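GST N-terminal domain-containing protein (Pseudomonas syringae pv. tomato, PDB 3IC8) is of unknown function but has the domains of a glutathione S-transferase and may therefore bind glutathione. Local coordinates at residues H154-F159 against H187-L192. Sequence-based numbering, arbitrary orientation.
Sequences HQWPTF and HTLWFL
Q155 O accepts the backbone N-H of T158 (N to O 3.1 Å) in the turn that carries W156 toward L189 and L192. P157 has no N-H to give, and T158 N makes this three-residue bond in place of the four-residue one to H154 O, which marks a kink in the helix. The contact itself is apolar: one indole meets two leucine methyls. With CG of W156 anti to the backbone N (chi1 -180°), the bicycle extends straight out from its helix and spans the distance between the helices, the CA atoms of W156 and L189 being 11.6 Å apart. Its benzo end does the touching. L192 CD2 lies 3.9 Å from W156 CZ2 and approaches the ring obliquely, the two side chains coming from opposite directions. L189 CD2 instead sits at the ring edge, near its plane, 4.0 Å from W156 CH2. The two methyls also touch each other (L189 CD2 to L192 CD2 4.1 Å), so that two leucines three residues apart offer the indole a continuous pair of methyls. The CB of L189 leaves its helix alongside the other segment, not toward it; CG beside the backbone N (chi1 -56°) and a chi2 of -169° send CD1 on in the extended direction and turn CD2 to the indole. All three residues are buried, and W156 NE1 is hydrogen-bonded outside the two segments. The contact joins helices 149-167 and 180-193 within the helical C-terminal domain of the transferase fold. F201 meets the indole edge-to-face, helix 88-110 adds H105 against W156 and V110 against L192, and helix 206-216 packs V208, W211 and L212 on L189.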
loop_
_atom_site.group_PDB
_atom_site.type_symbol
_atom_site.label_atom_id
_atom_site.label_comp_id
_atom_site.label_asym_id
_atom_site.label_seq_id
_atom_site.Cartn_x
_atom_site.Cartn_y
_atom_site.Cartn_z
ATOM N N HIS A 154 -20.111 -6.678 25.629
ATOM C CA HIS A 154 -21.495 -6.645 25.241
ATOM C C HIS A 154 -21.831 -5.444 24.407
ATOM O O HIS A 154 -22.548 -5.530 23.475
ATOM C CB HIS A 154 -22.286 -6.622 26.530
ATOM C CG HIS A 154 -23.762 -6.582 26.361
ATOM N ND1 HIS A 154 -24.498 -5.457 26.613
ATOM C CD2 HIS A 154 -24.646 -7.539 26.024
ATOM C CE1 HIS A 154 -25.772 -5.713 26.413
ATOM N NE2 HIS A 154 -25.886 -6.971 26.059
ATOM N N GLN A 155 -21.310 -4.306 24.795
ATOM C CA GLN A 155 -21.478 -3.062 24.065
ATOM C C GLN A 155 -20.746 -2.843 22.753
ATOM O O GLN A 155 -21.218 -2.138 21.916
ATOM C CB GLN A 155 -21.358 -1.866 24.992
ATOM C CG GLN A 155 -22.464 -1.829 25.976
ATOM C CD GLN A 155 -22.370 -0.695 26.924
ATOM O OE1 GLN A 155 -21.371 -0.033 26.993
ATOM N NE2 GLN A 155 -23.424 -0.450 27.647
ATOM N N TRP A 156 -19.585 -3.451 22.593
ATOM C CA TRP A 156 -18.650 -3.075 21.561
ATOM C C TRP A 156 -19.147 -3.241 20.150
ATOM O O TRP A 156 -18.852 -2.473 19.293
ATOM C CB TRP A 156 -17.341 -3.813 21.743
ATOM C CG TRP A 156 -16.355 -3.476 20.747
ATOM C CD1 TRP A 156 -16.016 -4.210 19.691
ATOM C CD2 TRP A 156 -15.583 -2.299 20.679
ATOM N NE1 TRP A 156 -15.077 -3.589 18.968
ATOM C CE2 TRP A 156 -14.785 -2.403 19.559
ATOM C CE3 TRP A 156 -15.481 -1.169 21.467
ATOM C CZ2 TRP A 156 -13.893 -1.428 19.204
ATOM C CZ3 TRP A 156 -14.609 -0.228 21.127
ATOM C CH2 TRP A 156 -13.828 -0.343 19.998
ATOM N N PRO A 157 -19.884 -4.291 19.930
ATOM C CA PRO A 157 -20.418 -4.614 18.634
ATOM C C PRO A 157 -21.409 -3.589 18.141
ATOM O O PRO A 157 -21.536 -3.400 16.970
ATOM C CB PRO A 157 -21.063 -5.952 18.886
ATOM C CG PRO A 157 -20.361 -6.474 19.931
ATOM C CD PRO A 157 -20.039 -5.412 20.838
ATOM N N THR A 158 -22.112 -2.949 19.043
ATOM C CA THR A 158 -23.029 -1.936 18.640
ATOM C C THR A 158 -22.283 -0.802 17.980
ATOM O O THR A 158 -22.682 -0.343 16.958
ATOM C CB THR A 158 -23.808 -1.407 19.843
ATOM O OG1 THR A 158 -24.682 -2.406 20.319
ATOM C CG2 THR A 158 -24.598 -0.252 19.481
ATOM N N PHE A 159 -21.201 -0.348 18.582
ATOM C CA PHE A 159 -20.407 0.717 18.000
ATOM C C PHE A 159 -19.726 0.365 16.705
ATOM O O PHE A 159 -19.691 1.154 15.823
ATOM C CB PHE A 159 -19.308 1.206 18.934
ATOM C CG PHE A 159 -19.733 1.508 20.321
ATOM C CD1 PHE A 159 -20.743 2.376 20.584
ATOM C CD2 PHE A 159 -19.055 0.965 21.371
ATOM C CE1 PHE A 159 -21.084 2.646 21.838
ATOM C CE2 PHE A 159 -19.400 1.245 22.613
ATOM C CZ PHE A 159 -20.418 2.082 22.853
ATOM N N HIS A 187 -7.557 6.481 17.333
ATOM C CA HIS A 187 -6.693 6.233 18.444
ATOM C C HIS A 187 -7.182 5.059 19.239
ATOM O O HIS A 187 -6.399 4.254 19.642
ATOM C CB HIS A 187 -6.648 7.455 19.340
ATOM C CG HIS A 187 -5.657 7.371 20.444
ATOM N ND1 HIS A 187 -4.473 6.697 20.330
ATOM C CD2 HIS A 187 -5.666 7.903 21.680
ATOM C CE1 HIS A 187 -3.794 6.815 21.448
ATOM N NE2 HIS A 187 -4.498 7.542 22.284
ATOM N N THR A 188 -8.481 4.945 19.454
ATOM C CA THR A 188 -9.002 3.831 20.225
ATOM C C THR A 188 -8.730 2.493 19.577
ATOM O O THR A 188 -8.380 1.563 20.218
ATOM C CB THR A 188 -10.531 3.978 20.599
ATOM O OG1 THR A 188 -11.372 3.522 19.549
ATOM C CG2 THR A 188 -10.882 5.353 20.914
ATOM N N LEU A 189 -8.894 2.428 18.277
ATOM C CA LEU A 189 -8.671 1.230 17.505
ATOM C C LEU A 189 -7.228 0.781 17.467
ATOM O O LEU A 189 -6.937 -0.355 17.287
ATOM C CB LEU A 189 -9.196 1.415 16.113
ATOM C CG LEU A 189 -10.647 1.789 16.115
ATOM C CD1 LEU A 189 -11.164 1.692 14.768
ATOM C CD2 LEU A 189 -11.419 0.920 17.016
ATOM N N TRP A 190 -6.339 1.729 17.615
ATOM C CA TRP A 190 -4.930 1.506 17.582
ATOM C C TRP A 190 -4.535 0.592 18.729
ATOM O O TRP A 190 -3.673 -0.230 18.593
ATOM C CB TRP A 190 -4.226 2.850 17.618
ATOM C CG TRP A 190 -2.801 2.822 17.823
ATOM C CD1 TRP A 190 -2.145 3.286 18.873
ATOM C CD2 TRP A 190 -1.832 2.331 16.926
ATOM N NE1 TRP A 190 -0.822 3.112 18.721
ATOM C CE2 TRP A 190 -0.601 2.520 17.519
ATOM C CE3 TRP A 190 -1.892 1.731 15.677
ATOM C CZ2 TRP A 190 0.558 2.132 16.928
ATOM C CZ3 TRP A 190 -0.742 1.356 15.088
ATOM C CH2 TRP A 190 0.471 1.552 15.708
ATOM N N PHE A 191 -5.198 0.738 19.859
ATOM C CA PHE A 191 -4.960 -0.137 20.981
ATOM C C PHE A 191 -5.314 -1.577 20.644
ATOM O O PHE A 191 -4.590 -2.465 20.970
ATOM C CB PHE A 191 -5.746 0.322 22.212
ATOM C CG PHE A 191 -5.168 1.507 22.900
ATOM C CD1 PHE A 191 -4.258 1.363 23.901
ATOM C CD2 PHE A 191 -5.543 2.764 22.555
ATOM C CE1 PHE A 191 -3.741 2.448 24.525
ATOM C CE2 PHE A 191 -5.017 3.836 23.162
ATOM C CZ PHE A 191 -4.119 3.684 24.148
ATOM N N LEU A 192 -6.432 -1.793 19.986
ATOM C CA LEU A 192 -6.869 -3.123 19.624
ATOM C C LEU A 192 -5.952 -3.832 18.655
ATOM O O LEU A 192 -5.755 -4.996 18.756
ATOM C CB LEU A 192 -8.285 -3.129 19.111
ATOM C CG LEU A 192 -9.510 -2.992 20.007
ATOM C CD1 LEU A 192 -9.413 -3.500 21.383
ATOM C CD2 LEU A 192 -10.060 -1.649 19.968
#